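Local coordinates for L-iditol 2-dehydrogenase (Clostridium scindens, PDB 4OH1), which probably oxidises polyols such as L-iditol with NAD+, as a zinc-binding member of the alcohol dehydrogenase family, at residues S225-E228 against E232-I235. Residues are numbered along the deposited sequence; the frame is centred on the assembly and turned at random.
Sequences SAEE and ERAI
Arg233 and Glu227 both set CG anti to their own carbonyl carbon. The Arg233 chain bends at chi3 (-84°), and its NH1/NH2 end meets Glu228 O. Glu227 stays extended beyond CG and crosses the arginine side chain at about a right angle. Its OE1 forms a salt bridge with Arg233 NH2 at 2.9 Å. OE1 meets just this one nitrogen closely, and the carboxylate and guanidinium planes are 45° apart, so the pair is neither two-pronged nor flat. The same NH2 also lies 3.1 Å from Glu227 CB, a tight approach.

The second grip is on the backbone. Arg233 NH1 and NH2 both donate to Glu228 O, at 3.0 Å and 3.1 Å. This oxygen lies at the edge of the guanidinium, in its plane. Neither bond is straight, because one acceptor is shared by two nitrogens. NH2 stands well above the carbonyl plane of Glu228. Together the two hydrogen bonds and the salt bridge probably limit rotation of the guanidinium, although the site is on the protein surface.

The loop follows strand 221-224, an outermost strand of the parallel Rossmann-type sheet. It runs into helix 230-238, from which Arg233 reaches back. Ala234 of this helix packs on Phe204 of the neighbouring strand 200-205.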
loop_
_atom_site.group_PDB
_atom_site.type_symbol
_atom_site.label_atom_id
_atom_site.label_comp_id
_atom_site.label_asym_id
_atom_site.label_seq_id
_atom_site.Cartn_x
_atom_site.Cartn_y
_atom_site.Cartn_z
ATOM N N SER A 225 -29.870 6.726 -14.517
ATOM C CA SER A 225 -28.977 5.806 -15.227
ATOM C C SER A 225 -29.592 5.202 -16.475
ATOM O O SER A 225 -28.855 4.573 -17.260
ATOM C CB SER A 225 -28.495 4.677 -14.330
ATOM O OG SER A 225 -29.569 4.050 -13.679
ATOM N N ALA A 226 -30.912 5.394 -16.616
ATOM C CA ALA A 226 -31.711 5.014 -17.780
ATOM C C ALA A 226 -31.749 6.082 -18.881
ATOM O O ALA A 226 -31.867 5.733 -20.037
ATOM C CB ALA A 226 -33.156 4.649 -17.355
ATOM N N GLU A 227 -31.666 7.362 -18.554
ATOM C CA GLU A 227 -31.598 8.356 -19.602
ATOM C C GLU A 227 -30.377 8.184 -20.484
ATOM O O GLU A 227 -29.263 8.102 -19.990
ATOM C CB GLU A 227 -31.526 9.738 -19.026
ATOM C CG GLU A 227 -32.816 10.254 -18.442
ATOM C CD GLU A 227 -32.664 11.708 -18.002
ATOM O OE1 GLU A 227 -31.660 12.356 -18.394
ATOM O OE2 GLU A 227 -33.537 12.202 -17.266
ATOM N N GLU A 228 -30.567 8.162 -21.803
ATOM C CA GLU A 228 -29.419 8.003 -22.688
ATOM C C GLU A 228 -28.555 9.269 -22.691
ATOM O O GLU A 228 -29.027 10.334 -22.345
ATOM C CB GLU A 228 -29.845 7.589 -24.095
ATOM C CG GLU A 228 -30.712 8.563 -24.787
ATOM C CD GLU A 228 -30.446 8.529 -26.265
ATOM O OE1 GLU A 228 -29.338 8.947 -26.665
ATOM O OE2 GLU A 228 -31.323 8.068 -27.024
ATOM N N GLU A 232 -21.944 10.775 -20.684
ATOM C CA GLU A 232 -21.250 11.974 -21.078
ATOM C C GLU A 232 -21.659 13.099 -20.210
ATOM O O GLU A 232 -20.799 13.872 -19.844
ATOM C CB GLU A 232 -21.449 12.336 -22.574
ATOM C CG GLU A 232 -20.733 11.365 -23.512
ATOM C CD GLU A 232 -21.541 10.053 -23.808
ATOM O OE1 GLU A 232 -22.443 9.613 -23.006
ATOM O OE2 GLU A 232 -21.267 9.478 -24.898
ATOM N N ARG A 233 -22.938 13.211 -19.840
ATOM C CA ARG A 233 -23.285 14.253 -18.853
ATOM C C ARG A 233 -22.435 14.064 -17.595
ATOM O O ARG A 233 -21.819 15.003 -17.110
ATOM C CB ARG A 233 -24.754 14.237 -18.478
ATOM C CG ARG A 233 -25.657 14.478 -19.647
ATOM C CD ARG A 233 -27.127 14.767 -19.227
ATOM N NE ARG A 233 -27.957 13.574 -18.992
ATOM C CZ ARG A 233 -28.375 12.720 -19.938
ATOM N NH1 ARG A 233 -28.022 12.870 -21.221
ATOM N NH2 ARG A 233 -29.141 11.682 -19.594
ATOM N N ALA A 234 -22.340 12.827 -17.111
ATOM C CA ALA A 234 -21.633 12.577 -15.872
ATOM C C ALA A 234 -20.173 12.933 -15.993
ATOM O O ALA A 234 -19.588 13.484 -15.077
ATOM C CB ALA A 234 -21.781 11.111 -15.424
ATOM N N ILE A 235 -19.575 12.645 -17.131
ATOM C CA ILE A 235 -18.164 12.923 -17.296
ATOM C C ILE A 235 -17.954 14.453 -17.398
ATOM O O ILE A 235 -17.034 15.026 -16.761
ATOM C CB ILE A 235 -17.630 12.188 -18.512
ATOM C CG1 ILE A 235 -17.508 10.708 -18.174
ATOM C CG2 ILE A 235 -16.293 12.733 -18.922
ATOM C CD1 ILE A 235 -17.618 9.878 -19.433
#